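PDB 6WTE: B12-binding domain-containing protein from Kitasatospora setae, which binds cobalamin and a [4Fe-4S] cluster and acts as a radical SAM-family methyltransferase, apparently by a non-radical route. Local coordinates for residues A[272-277]-A[305-310]; A[280-285]-A[315-320]; A[334-339]-A[391-396]; A[383-388]-A[479-484]. All blocks are in the same frame, centred on the assembly; numbering follows the deposited sequence.

Interaction 1: A[272-277]-A[305-310]; sequences SEFNLS and LWVYCQ. With SF4 (iron/sulfur cluster), chain C; EDO (1,2-ethanediol), chain G.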
loop_
_atom_site.group_PDB
_atom_site.type_symbol
_atom_site.label_atom_id
_atom_site.label_comp_id
_atom_site.label_asym_id
_atom_site.label_seq_id
_atom_site.Cartn_x
_atom_site.Cartn_y
_atom_site.Cartn_z
ATOM N N SER A 272 -8.623 0.069 -2.140
ATOM C CA SER A 272 -8.049 -1.247 -2.395
ATOM C C SER A 272 -8.286 -1.654 -3.847
ATOM O O SER A 272 -7.357 -2.071 -4.550
ATOM C CB SER A 272 -8.639 -2.272 -1.429
ATOM O OG SER A 272 -8.163 -2.048 -0.109
ATOM N N GLU A 273 -9.527 -1.525 -4.315
ATOM C CA GLU A 273 -9.877 -1.796 -5.711
ATOM C C GLU A 273 -10.991 -0.832 -6.086
ATOM O O GLU A 273 -12.059 -0.869 -5.470
ATOM C CB GLU A 273 -10.346 -3.246 -5.914
ATOM C CG GLU A 273 -9.447 -4.319 -5.314
ATOM C CD GLU A 273 -8.182 -4.539 -6.110
ATOM O OE1 GLU A 273 -8.071 -3.984 -7.225
ATOM O OE2 GLU A 273 -7.302 -5.285 -5.632
ATOM N N PHE A 274 -10.766 0.009 -7.100
ATOM C CA PHE A 274 -11.748 1.056 -7.387
ATOM C C PHE A 274 -13.082 0.473 -7.847
ATOM O O PHE A 274 -14.141 0.995 -7.482
ATOM C CB PHE A 274 -11.208 2.039 -8.429
ATOM C CG PHE A 274 -12.179 3.146 -8.782
ATOM C CD1 PHE A 274 -12.688 3.980 -7.803
ATOM C CD2 PHE A 274 -12.578 3.344 -10.095
ATOM C CE1 PHE A 274 -13.580 5.001 -8.123
ATOM C CE2 PHE A 274 -13.468 4.358 -10.424
ATOM C CZ PHE A 274 -13.969 5.187 -9.439
ATOM N N ASN A 275 -13.064 -0.609 -8.636
ATOM C CA ASN A 275 -14.297 -1.129 -9.218
ATOM C C ASN A 275 -14.976 -2.203 -8.369
ATOM O O ASN A 275 -16.007 -2.735 -8.787
ATOM C CB ASN A 275 -14.043 -1.685 -10.635
ATOM C CG ASN A 275 -13.091 -2.874 -10.643
ATOM O OD1 ASN A 275 -12.182 -2.972 -9.815
ATOM N ND2 ASN A 275 -13.289 -3.780 -11.595
ATOM N N LEU A 276 -14.435 -2.553 -7.208
ATOM C CA LEU A 276 -15.233 -3.314 -6.260
ATOM C C LEU A 276 -16.097 -2.334 -5.481
ATOM O O LEU A 276 -15.765 -1.152 -5.368
ATOM C CB LEU A 276 -14.347 -4.155 -5.339
ATOM C CG LEU A 276 -13.505 -5.204 -6.079
ATOM C CD1 LEU A 276 -12.777 -6.119 -5.097
ATOM C CD2 LEU A 276 -14.359 -6.041 -7.045
ATOM N N SER A 277 -17.232 -2.813 -4.979
ATOM C CA SER A 277 -18.316 -1.924 -4.565
ATOM C C SER A 277 -18.647 -0.977 -5.724
ATOM O O SER A 277 -18.438 0.237 -5.670
ATOM C CB SER A 277 -17.944 -1.158 -3.288
ATOM O OG SER A 277 -19.092 -0.670 -2.615
ATOM N N LEU A 305 -7.605 11.024 -14.296
ATOM C CA LEU A 305 -7.840 10.052 -13.234
ATOM C C LEU A 305 -7.124 8.747 -13.545
ATOM O O LEU A 305 -7.214 8.231 -14.666
ATOM C CB LEU A 305 -9.337 9.795 -13.057
ATOM C CG LEU A 305 -9.752 8.919 -11.875
ATOM C CD1 LEU A 305 -9.354 9.579 -10.565
ATOM C CD2 LEU A 305 -11.255 8.691 -11.930
ATOM N N TRP A 306 -6.445 8.200 -12.543
ATOM C CA TRP A 306 -5.717 6.946 -12.671
ATOM C C TRP A 306 -6.265 5.995 -11.621
ATOM O O TRP A 306 -6.264 6.321 -10.432
ATOM C CB TRP A 306 -4.213 7.170 -12.497
ATOM C CG TRP A 306 -3.679 8.192 -13.468
ATOM C CD1 TRP A 306 -3.654 9.550 -13.302
ATOM C CD2 TRP A 306 -3.120 7.935 -14.760
ATOM N NE1 TRP A 306 -3.111 10.152 -14.415
ATOM C CE2 TRP A 306 -2.782 9.181 -15.326
ATOM C CE3 TRP A 306 -2.884 6.772 -15.500
ATOM C CZ2 TRP A 306 -2.202 9.293 -16.588
ATOM C CZ3 TRP A 306 -2.311 6.889 -16.756
ATOM C CH2 TRP A 306 -1.975 8.139 -17.285
ATOM N N VAL A 307 -6.761 4.839 -12.059
ATOM C CA VAL A 307 -7.467 3.937 -11.155
ATOM C C VAL A 307 -6.808 2.564 -11.173
ATOM O O VAL A 307 -6.078 2.200 -12.098
ATOM C CB VAL A 307 -8.973 3.822 -11.498
ATOM C CG1 VAL A 307 -9.636 5.198 -11.472
ATOM C CG2 VAL A 307 -9.191 3.146 -12.871
ATOM N N TYR A 308 -7.057 1.808 -10.102
ATOM C CA TYR A 308 -6.591 0.435 -9.954
ATOM C C TYR A 308 -7.812 -0.452 -9.776
ATOM O O TYR A 308 -8.676 -0.157 -8.943
ATOM C CB TYR A 308 -5.643 0.274 -8.755
ATOM C CG TYR A 308 -4.967 -1.081 -8.742
ATOM C CD1 TYR A 308 -5.575 -2.184 -8.154
ATOM C CD2 TYR A 308 -3.727 -1.260 -9.344
ATOM C CE1 TYR A 308 -4.965 -3.426 -8.160
ATOM C CE2 TYR A 308 -3.110 -2.490 -9.351
ATOM C CZ TYR A 308 -3.733 -3.569 -8.761
ATOM O OH TYR A 308 -3.115 -4.797 -8.768
ATOM N N CYS A 309 -7.876 -1.540 -10.548
ATOM C CA CYS A 309 -9.091 -2.332 -10.658
ATOM C C CYS A 309 -8.767 -3.814 -10.625
ATOM O O CYS A 309 -7.638 -4.237 -10.885
ATOM C CB CYS A 309 -9.853 -2.054 -11.966
ATOM S SG CYS A 309 -10.634 -0.448 -12.088
ATOM N N GLN A 310 -9.785 -4.591 -10.323
ATOM C CA GLN A 310 -9.806 -6.017 -10.604
ATOM C C GLN A 310 -10.454 -6.248 -11.960
ATOM O O GLN A 310 -11.106 -5.349 -12.506
ATOM C CB GLN A 310 -10.569 -6.765 -9.510
ATOM C CG GLN A 310 -9.809 -6.840 -8.192
ATOM C CD GLN A 310 -8.531 -7.640 -8.320
ATOM O OE1 GLN A 310 -8.568 -8.856 -8.514
ATOM N NE2 GLN A 310 -7.392 -6.958 -8.250
HETATM FE FE1 SF4 C . -7.916 -9.293 -3.553
HETATM FE FE2 SF4 C . -9.036 -7.205 -2.164
HETATM FE FE3 SF4 C . -7.472 -6.677 -4.314
HETATM FE FE4 SF4 C . -6.353 -7.637 -2.049
HETATM S S1 SF4 C . -7.385 -5.624 -2.291
HETATM S S2 SF4 C . -5.929 -8.339 -4.171
HETATM S S3 SF4 C . -7.993 -9.026 -1.278
HETATM S S4 SF4 C . -9.456 -7.816 -4.331
HETATM C C1 EDO G . -18.907 -5.467 -7.011
HETATM O O1 EDO G . -19.604 -4.399 -6.361
HETATM C C2 EDO G . -18.382 -6.427 -5.947
HETATM O O2 EDO G . -17.549 -5.711 -5.021
#

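Interaction 2: A[280-285]-A[315-320]; sequences HAKNLL and DEEFAD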
loop_
_atom_site.group_PDB
_atom_site.type_symbol
_atom_site.label_atom_id
_atom_site.label_comp_id
_atom_site.label_asym_id
_atom_site.label_seq_id
_atom_site.Cartn_x
_atom_site.Cartn_y
_atom_site.Cartn_z
ATOM N N HIS A 280 -21.035 2.391 -5.900
ATOM C CA HIS A 280 -20.418 3.613 -5.392
ATOM C C HIS A 280 -19.458 4.215 -6.413
ATOM O O HIS A 280 -19.448 5.433 -6.623
ATOM C CB HIS A 280 -19.689 3.300 -4.084
ATOM C CG HIS A 280 -19.130 4.503 -3.390
ATOM N ND1 HIS A 280 -17.822 4.908 -3.547
ATOM C CD2 HIS A 280 -19.686 5.356 -2.497
ATOM C CE1 HIS A 280 -17.603 5.975 -2.798
ATOM N NE2 HIS A 280 -18.717 6.265 -2.149
ATOM N N ALA A 281 -18.652 3.375 -7.065
ATOM C CA ALA A 281 -17.713 3.877 -8.061
ATOM C C ALA A 281 -18.448 4.548 -9.215
ATOM O O ALA A 281 -18.073 5.643 -9.653
ATOM C CB ALA A 281 -16.836 2.735 -8.577
ATOM N N LYS A 282 -19.506 3.903 -9.717
ATOM C CA LYS A 282 -20.265 4.485 -10.819
ATOM C C LYS A 282 -20.974 5.766 -10.393
ATOM O O LYS A 282 -21.021 6.734 -11.157
ATOM C CB LYS A 282 -21.265 3.473 -11.370
ATOM C CG LYS A 282 -20.606 2.393 -12.205
ATOM C CD LYS A 282 -21.629 1.411 -12.753
ATOM C CE LYS A 282 -20.997 0.489 -13.781
ATOM N NZ LYS A 282 -22.006 -0.450 -14.367
ATOM N N ASN A 283 -21.526 5.801 -9.176
ATOM C CA ASN A 283 -22.141 7.035 -8.694
ATOM C C ASN A 283 -21.114 8.154 -8.568
ATOM O O ASN A 283 -21.412 9.324 -8.853
ATOM C CB ASN A 283 -22.822 6.794 -7.344
ATOM C CG ASN A 283 -24.143 6.069 -7.475
ATOM O OD1 ASN A 283 -24.781 6.104 -8.525
ATOM N ND2 ASN A 283 -24.565 5.410 -6.399
ATOM N N LEU A 284 -19.899 7.816 -8.134
ATOM C CA LEU A 284 -18.838 8.811 -8.037
ATOM C C LEU A 284 -18.502 9.392 -9.406
ATOM O O LEU A 284 -18.385 10.613 -9.566
ATOM C CB LEU A 284 -17.596 8.183 -7.415
ATOM C CG LEU A 284 -16.486 9.203 -7.164
ATOM C CD1 LEU A 284 -16.882 10.088 -5.998
ATOM C CD2 LEU A 284 -15.170 8.496 -6.895
ATOM N N LEU A 285 -18.320 8.521 -10.407
ATOM C CA LEU A 285 -17.989 8.993 -11.746
ATOM C C LEU A 285 -19.111 9.852 -12.314
ATOM O O LEU A 285 -18.856 10.899 -12.922
ATOM C CB LEU A 285 -17.694 7.803 -12.658
ATOM C CG LEU A 285 -16.478 6.981 -12.217
ATOM C CD1 LEU A 285 -16.381 5.692 -13.030
ATOM C CD2 LEU A 285 -15.196 7.795 -12.337
ATOM N N ASP A 315 -17.580 -3.231 -16.977
ATOM C CA ASP A 315 -18.473 -3.355 -18.121
ATOM C C ASP A 315 -18.460 -2.079 -18.959
ATOM O O ASP A 315 -17.746 -1.111 -18.669
ATOM C CB ASP A 315 -19.895 -3.735 -17.676
ATOM C CG ASP A 315 -20.545 -2.709 -16.755
ATOM O OD1 ASP A 315 -20.097 -1.549 -16.685
ATOM O OD2 ASP A 315 -21.534 -3.079 -16.085
ATOM N N GLU A 316 -19.265 -2.094 -20.023
ATOM C CA GLU A 316 -19.262 -0.987 -20.973
ATOM C C GLU A 316 -19.690 0.316 -20.308
ATOM O O GLU A 316 -19.090 1.372 -20.550
ATOM C CB GLU A 316 -20.168 -1.317 -22.158
ATOM C CG GLU A 316 -20.154 -0.274 -23.258
ATOM C CD GLU A 316 -20.987 -0.694 -24.453
ATOM O OE1 GLU A 316 -21.606 -1.778 -24.390
ATOM O OE2 GLU A 316 -21.015 0.055 -25.454
ATOM N N GLU A 317 -20.727 0.264 -19.467
ATOM C CA GLU A 317 -21.167 1.471 -18.773
ATOM C C GLU A 317 -20.059 2.034 -17.894
ATOM O O GLU A 317 -19.864 3.253 -17.828
ATOM C CB GLU A 317 -22.412 1.184 -17.934
ATOM C CG GLU A 317 -22.927 2.414 -17.188
ATOM C CD GLU A 317 -23.989 2.092 -16.157
ATOM O OE1 GLU A 317 -23.901 1.028 -15.505
ATOM O OE2 GLU A 317 -24.921 2.910 -16.003
ATOM N N PHE A 318 -19.330 1.159 -17.198
ATOM C CA PHE A 318 -18.224 1.622 -16.370
ATOM C C PHE A 318 -17.160 2.301 -17.219
ATOM O O PHE A 318 -16.659 3.373 -16.860
ATOM C CB PHE A 318 -17.628 0.448 -15.591
ATOM C CG PHE A 318 -16.646 0.857 -14.515
ATOM C CD1 PHE A 318 -17.009 1.766 -13.538
ATOM C CD2 PHE A 318 -15.372 0.306 -14.472
ATOM C CE1 PHE A 318 -16.110 2.136 -12.540
ATOM C CE2 PHE A 318 -14.475 0.662 -13.469
ATOM C CZ PHE A 318 -14.846 1.585 -12.508
ATOM N N ALA A 319 -16.829 1.710 -18.372
ATOM C CA ALA A 319 -15.796 2.285 -19.221
ATOM C C ALA A 319 -16.239 3.622 -19.803
ATOM O O ALA A 319 -15.433 4.556 -19.891
ATOM C CB ALA A 319 -15.419 1.307 -20.333
ATOM N N ASP A 320 -17.515 3.741 -20.191
ATOM C CA ASP A 320 -18.024 5.028 -20.667
ATOM C C ASP A 320 -17.968 6.082 -19.569
ATOM O O ASP A 320 -17.649 7.247 -19.830
ATOM C CB ASP A 320 -19.457 4.883 -21.176
ATOM C CG ASP A 320 -19.543 4.130 -22.489
ATOM O OD1 ASP A 320 -18.534 4.069 -23.222
ATOM O OD2 ASP A 320 -20.631 3.611 -22.792
#

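Interaction 3: A[334-339]-A[391-396]; sequences SDHIRP and RACVDA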
loop_
_atom_site.group_PDB
_atom_site.type_symbol
_atom_site.label_atom_id
_atom_site.label_comp_id
_atom_site.label_asym_id
_atom_site.label_seq_id
_atom_site.Cartn_x
_atom_site.Cartn_y
_atom_site.Cartn_z
ATOM N N SER A 334 -4.839 -8.545 -12.756
ATOM C CA SER A 334 -5.290 -9.817 -13.314
ATOM C C SER A 334 -4.540 -10.987 -12.685
ATOM O O SER A 334 -5.122 -12.053 -12.451
ATOM C CB SER A 334 -5.112 -9.805 -14.832
ATOM O OG SER A 334 -5.723 -8.659 -15.406
ATOM N N ASP A 335 -3.237 -10.812 -12.458
ATOM C CA ASP A 335 -2.377 -11.652 -11.625
ATOM C C ASP A 335 -1.999 -12.988 -12.264
ATOM O O ASP A 335 -0.823 -13.363 -12.224
ATOM C CB ASP A 335 -3.015 -11.853 -10.246
ATOM C CG ASP A 335 -2.912 -10.604 -9.387
ATOM O OD1 ASP A 335 -1.987 -9.797 -9.640
ATOM O OD2 ASP A 335 -3.747 -10.414 -8.480
ATOM N N HIS A 336 -2.946 -13.700 -12.874
ATOM C CA HIS A 336 -2.612 -14.928 -13.593
ATOM C C HIS A 336 -3.749 -15.274 -14.546
ATOM O O HIS A 336 -4.756 -14.569 -14.630
ATOM C CB HIS A 336 -2.339 -16.096 -12.637
ATOM C CG HIS A 336 -1.261 -17.020 -13.116
ATOM N ND1 HIS A 336 -1.469 -17.965 -14.097
ATOM C CD2 HIS A 336 0.042 -17.121 -12.769
ATOM C CE1 HIS A 336 -0.342 -18.614 -14.325
ATOM N NE2 HIS A 336 0.591 -18.123 -13.532
ATOM N N ILE A 337 -3.585 -16.394 -15.250
ATOM C CA ILE A 337 -4.630 -16.906 -16.131
ATOM C C ILE A 337 -5.005 -18.345 -15.828
ATOM O O ILE A 337 -6.131 -18.770 -16.147
ATOM C CB ILE A 337 -4.209 -16.769 -17.610
ATOM C CG1 ILE A 337 -5.388 -17.097 -18.533
ATOM C CG2 ILE A 337 -3.045 -17.693 -17.907
ATOM C CD1 ILE A 337 -5.133 -16.853 -20.001
ATOM N N ARG A 338 -4.138 -19.122 -15.195
ATOM C CA ARG A 338 -4.400 -20.541 -15.005
ATOM C C ARG A 338 -5.372 -20.754 -13.848
ATOM O O ARG A 338 -5.097 -20.299 -12.726
ATOM C CB ARG A 338 -3.100 -21.291 -14.756
ATOM C CG ARG A 338 -2.256 -21.488 -16.013
ATOM C CD ARG A 338 -2.990 -22.362 -17.028
ATOM N NE ARG A 338 -2.158 -22.715 -18.178
ATOM C CZ ARG A 338 -1.274 -23.711 -18.187
ATOM N NH1 ARG A 338 -1.093 -24.448 -17.102
ATOM N NH2 ARG A 338 -0.566 -23.968 -19.279
ATOM N N PRO A 339 -6.503 -21.429 -14.072
ATOM C CA PRO A 339 -7.446 -21.678 -12.970
ATOM C C PRO A 339 -6.834 -22.464 -11.831
ATOM O O PRO A 339 -7.190 -22.230 -10.669
ATOM C CB PRO A 339 -8.583 -22.462 -13.648
ATOM C CG PRO A 339 -8.460 -22.149 -15.106
ATOM C CD PRO A 339 -6.997 -21.942 -15.364
ATOM N N ARG A 391 4.965 -19.493 -18.609
ATOM C CA ARG A 391 4.970 -19.234 -20.050
ATOM C C ARG A 391 3.559 -19.041 -20.583
ATOM O O ARG A 391 3.312 -18.144 -21.403
ATOM C CB ARG A 391 5.648 -20.380 -20.801
ATOM C CG ARG A 391 7.123 -20.536 -20.538
ATOM C CD ARG A 391 7.753 -21.488 -21.541
ATOM N NE ARG A 391 9.046 -21.982 -21.077
ATOM C CZ ARG A 391 9.234 -23.187 -20.548
ATOM N NH1 ARG A 391 8.213 -24.026 -20.423
ATOM N NH2 ARG A 391 10.446 -23.554 -20.151
ATOM N N ALA A 392 2.621 -19.878 -20.134
ATOM C CA ALA A 392 1.241 -19.752 -20.592
ATOM C C ALA A 392 0.669 -18.391 -20.230
ATOM O O ALA A 392 -0.020 -17.762 -21.043
ATOM C CB ALA A 392 0.387 -20.865 -19.993
ATOM N N CYS A 393 0.949 -17.916 -19.015
ATOM C CA CYS A 393 0.467 -16.602 -18.610
ATOM C C CYS A 393 1.158 -15.490 -19.390
ATOM O O CYS A 393 0.497 -14.555 -19.859
ATOM C CB CYS A 393 0.668 -16.406 -17.106
ATOM S SG CYS A 393 0.027 -14.836 -16.516
ATOM N N VAL A 394 2.483 -15.575 -19.547
ATOM C CA VAL A 394 3.208 -14.569 -20.323
ATOM C C VAL A 394 2.615 -14.456 -21.719
ATOM O O VAL A 394 2.281 -13.360 -22.183
ATOM C CB VAL A 394 4.710 -14.900 -20.377
ATOM C CG1 VAL A 394 5.400 -14.093 -21.476
ATOM C CG2 VAL A 394 5.364 -14.617 -19.028
ATOM N N ASP A 395 2.443 -15.597 -22.395
ATOM C CA ASP A 395 1.944 -15.585 -23.769
ATOM C C ASP A 395 0.557 -14.966 -23.855
ATOM O O ASP A 395 0.284 -14.155 -24.750
ATOM C CB ASP A 395 1.925 -17.006 -24.335
ATOM C CG ASP A 395 3.313 -17.527 -24.647
ATOM O OD1 ASP A 395 4.263 -16.720 -24.659
ATOM O OD2 ASP A 395 3.453 -18.742 -24.879
ATOM N N ALA A 396 -0.336 -15.341 -22.940
ATOM C CA ALA A 396 -1.699 -14.824 -22.994
ATOM C C ALA A 396 -1.752 -13.346 -22.622
ATOM O O ALA A 396 -2.441 -12.560 -23.282
ATOM C CB ALA A 396 -2.601 -15.638 -22.075
#

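Interaction 4: A[383-388]-A[479-484]; sequences PGETPE and PGLLPD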
loop_
_atom_site.group_PDB
_atom_site.type_symbol
_atom_site.label_atom_id
_atom_site.label_comp_id
_atom_site.label_asym_id
_atom_site.label_seq_id
_atom_site.Cartn_x
_atom_site.Cartn_y
_atom_site.Cartn_z
ATOM N N PRO A 383 1.463 -20.877 -5.192
ATOM C CA PRO A 383 1.407 -22.347 -5.169
ATOM C C PRO A 383 0.822 -22.900 -6.461
ATOM O O PRO A 383 -0.213 -22.432 -6.946
ATOM C CB PRO A 383 0.515 -22.645 -3.958
ATOM C CG PRO A 383 0.740 -21.470 -3.046
ATOM C CD PRO A 383 0.821 -20.295 -4.002
ATOM N N GLY A 384 1.519 -23.883 -7.033
ATOM C CA GLY A 384 1.169 -24.479 -8.306
ATOM C C GLY A 384 2.038 -24.042 -9.469
ATOM O O GLY A 384 2.021 -24.697 -10.521
ATOM N N GLU A 385 2.806 -22.964 -9.304
ATOM C CA GLU A 385 3.542 -22.398 -10.424
ATOM C C GLU A 385 4.649 -23.338 -10.892
ATOM O O GLU A 385 5.431 -23.852 -10.089
ATOM C CB GLU A 385 4.136 -21.041 -10.045
ATOM C CG GLU A 385 4.586 -20.253 -11.259
ATOM C CD GLU A 385 3.481 -19.366 -11.820
ATOM O OE1 GLU A 385 3.144 -18.369 -11.164
ATOM O OE2 GLU A 385 2.943 -19.678 -12.906
ATOM N N THR A 386 4.703 -23.558 -12.196
ATOM C CA THR A 386 5.766 -24.280 -12.880
ATOM C C THR A 386 6.248 -23.396 -14.013
ATOM O O THR A 386 5.603 -22.398 -14.348
ATOM C CB THR A 386 5.257 -25.614 -13.453
ATOM O OG1 THR A 386 4.283 -25.333 -14.459
ATOM C CG2 THR A 386 4.633 -26.491 -12.363
ATOM N N PRO A 387 7.378 -23.733 -14.641
ATOM C CA PRO A 387 7.786 -22.961 -15.826
ATOM C C PRO A 387 6.717 -22.916 -16.905
ATOM O O PRO A 387 6.568 -21.882 -17.563
ATOM C CB PRO A 387 9.051 -23.690 -16.297
ATOM C CG PRO A 387 9.611 -24.284 -15.046
ATOM C CD PRO A 387 8.428 -24.676 -14.215
ATOM N N GLU A 388 5.937 -23.988 -17.080
ATOM C CA GLU A 388 4.931 -23.982 -18.136
ATOM C C GLU A 388 3.741 -23.101 -17.777
ATOM O O GLU A 388 3.135 -22.500 -18.674
ATOM C CB GLU A 388 4.478 -25.411 -18.467
ATOM C CG GLU A 388 3.520 -26.059 -17.481
ATOM C CD GLU A 388 2.062 -25.944 -17.902
ATOM O OE1 GLU A 388 1.218 -26.665 -17.328
ATOM O OE2 GLU A 388 1.759 -25.145 -18.815
ATOM N N PRO A 479 8.207 -24.078 -5.259
ATOM C CA PRO A 479 9.298 -25.014 -5.559
ATOM C C PRO A 479 9.306 -25.481 -7.006
ATOM O O PRO A 479 10.342 -25.963 -7.482
ATOM C CB PRO A 479 9.037 -26.176 -4.588
ATOM C CG PRO A 479 8.297 -25.532 -3.447
ATOM C CD PRO A 479 7.415 -24.497 -4.092
ATOM N N GLY A 480 8.187 -25.363 -7.721
ATOM C CA GLY A 480 8.184 -25.683 -9.140
ATOM C C GLY A 480 9.055 -24.775 -9.986
ATOM O O GLY A 480 9.301 -25.098 -11.157
ATOM N N LEU A 481 9.519 -23.653 -9.437
ATOM C CA LEU A 481 10.343 -22.708 -10.178
ATOM C C LEU A 481 11.806 -22.725 -9.757
ATOM O O LEU A 481 12.593 -21.923 -10.272
ATOM C CB LEU A 481 9.789 -21.286 -10.027
ATOM C CG LEU A 481 8.438 -21.000 -10.682
ATOM C CD1 LEU A 481 8.086 -19.522 -10.576
ATOM C CD2 LEU A 481 8.453 -21.441 -12.131
ATOM N N LEU A 482 12.193 -23.606 -8.844
ATOM C CA LEU A 482 13.578 -23.646 -8.413
ATOM C C LEU A 482 14.279 -24.890 -8.947
ATOM O O LEU A 482 13.638 -25.919 -9.180
ATOM C CB LEU A 482 13.690 -23.624 -6.883
ATOM C CG LEU A 482 13.260 -22.325 -6.194
ATOM C CD1 LEU A 482 13.639 -22.349 -4.721
ATOM C CD2 LEU A 482 13.874 -21.122 -6.889
ATOM N N PRO A 483 15.600 -24.829 -9.148
ATOM C CA PRO A 483 16.350 -26.048 -9.484
ATOM C C PRO A 483 16.307 -27.061 -8.351
ATOM O O PRO A 483 15.689 -26.809 -7.312
ATOM C CB PRO A 483 17.776 -25.532 -9.723
ATOM C CG PRO A 483 17.614 -24.070 -10.011
ATOM C CD PRO A 483 16.450 -23.627 -9.182
ATOM N N ASP A 484 16.950 -28.206 -8.536
ATOM C CA ASP A 484 16.952 -29.221 -7.493
ATOM C C ASP A 484 17.654 -28.681 -6.250
ATOM O O ASP A 484 18.728 -28.076 -6.365
ATOM C CB ASP A 484 17.635 -30.497 -7.980
ATOM C CG ASP A 484 16.756 -31.306 -8.918
ATOM O OD1 ASP A 484 15.629 -30.856 -9.218
ATOM O OD2 ASP A 484 17.189 -32.397 -9.352
#

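Interaction 1: A[272-277]-A[305-310]
The Asn275 side chain grips the backbone of Gln310 twice: ND2 donates to Gln310 O at 2.8 Å from above the carbonyl plane, while OD1 accepts from Gln310 N at 2.9 Å. One residue earlier, Phe274 N donates to Tyr308 O (2.8 Å), pinning the loop that follows strand 266-269 to neighbouring strand 304-309. Phe274 CD2 rests 3.7 Å from Val307 CG1. The same loop carries Glu273, whose OE2 binds the FE3 iron of the [4Fe-4S] cluster at 1.9 Å. In a radical SAM barrel the cluster is normally held by three cysteines, here Cys227, Cys231 and Cys234, and SAM commonly takes the fourth iron; a protein carboxylate there is consistent with the non-radical chemistry of this enzyme. The other carboxylate oxygen, OE1, faces segment 305-310, where it takes a weak hydrogen bond from Gln310 NE2 (3.2 Å), with the amide and carboxylate planes turned 71° apart. OE1 also meets the edge of the Tyr308 ring, 3.2 Å from CD1. A bend at chi2 (-75°) folds the Glu273 chain back along the tyrosine, and the two side chains lie alongside each other and point the same way. Beyond the segments, Gln310 OE1 accepts from Tyr354 and Lys346, which probably fixes the turn of its amide.

Interaction 2: A[280-285]-A[315-320]
Helical segments 280-285 and 316-320 run in roughly the same direction, their axes 35° apart and 10.4 Å distant at closest approach, and Lys282 lies nearest Phe318 along the backbone. Lys282 stretches across the gap with its chain extended beyond CG, running obliquely across the Phe318 side chain, where CE comes 3.8 Å from Phe318 CB. At its end NZ joins a salt-bridge network: it donates to Glu317 OE1 at 2.7 Å, on the anti side of that carboxylate, and to both oxygens of Asp315, the bond to OD2 being 3.2 Å and using the syn lone pair. In the radical SAM barrel, helix 278-294 links parallel strands 266-269 and 304-309, and helix 316-325 links 304-309 to 327-335, both on the outside of the barrel. Asp315 also serves as N-cap of helix 316-325. Its OD1 accepts from Phe318 N at 2.9 Å and so is shared between the capped backbone and the lysine, whose charge would probably help keep the carboxylate ionised. Glu317 has a second cationic partner in Arg286. On the buried side, Phe318 CG stands anti to the backbone N (chi1 -169°), which directs the ring to Ala281 and Leu285. Its CE1 meets Leu285 CD1 at 3.6 Å and Ala281 CB at 4.1 Å, while the ring of Phe314 packs edge-to-face with it.

Interaction 3: A[334-339]-A[391-396]
Cys393 lies over one face of the His336 imidazole, with CB 4.0 Å from the ring centroid in a CH-pi contact and SG 4.2 Å from it, only 7° off the ring normal. Beside it, Ile337 lies along one side of the helix: CG2 touches Cys393 CA at 3.7 Å, while CG1, anti to the backbone N (chi1 -171°), sends CD1 on to Ala396 CB, a tight 3.5 Å. In one of its two conformers, the Arg338 guanidinium lies against the methyl of Ala392 and pairs with Glu388 and Glu340. No hydrogen bond joins the two segments, but polar bonds around them set the groups in position. Arg338 N donates almost straight (178°) to His336 ND1 in the ring plane, and the other ring nitrogen pairs with Glu385; held at both nitrogens, the ring has its rotation fixed. A leucine at His336 would probably leave Arg338 N and Glu385 without these partners and take away the flat face on which Cys393 rests. In this part of the radical SAM barrel, the end of strand 327-335 and the turn leading into helix 339-342 pack against helix 387-398, whose Cys393 also touches Phe380 of neighbouring strand 373-380.

Interaction 4: A[383-388]-A[479-484]
A small surface contact, mostly van der Waals and without a hydrogen bond between the segments, joins the loop leading into helix 387-398 of the radical SAM barrel to a 3-10 turn, residues 479-481, that follows strand 475-476. Leu481 carries it, putting its two methyls on different partners. CD1 meets Glu385 CG at 3.6 Å, and CD2 lies over the backbone where the helix begins, 3.5 Å from Thr386 C and 3.8 Å from Pro387 CD. A bend at chi2 (90°) turns the Glu385 carboxylate away from the leucine toward Thr389 and Gly381 N, and the aliphatic CG is what meets Leu481. An alanine at this leucine position would probably open a gap beside Glu385 CG and the helix start, leaving the turn less firmly seated. Thr386 is the N-cap of the helix. The backbones meet closely at Gly480, where a CB would come far too close to Glu385 O; with none present, Gly480 CA makes a CA-H...O contact of 3.4 Å to that oxygen, which also accepts from Ser478 OG.

Overall arrangement
From the N terminus, interaction 1 comes first, closing a 27-residue excursion from the loop after strand 266-269 through helix 278-294 to strand 304-309. Interaction 2 crosses it, since helix 278-294 lies inside that excursion and helix 316-325 beyond it; the two contacts touch where Phe274 and Asn275 meet Phe318, tying the cluster-binding loop to the barrel's outer helices. Interaction 3 opens afterwards, spanning 51 residues between strand 327-335 and helix 387-398. Interaction 4 crosses interaction 3 and reaches forward 90 residues to the turn after strand 475-476. These last two share helix 387-398 and touch; the centre of interaction 4 lies about 39 Å from that of interaction 2.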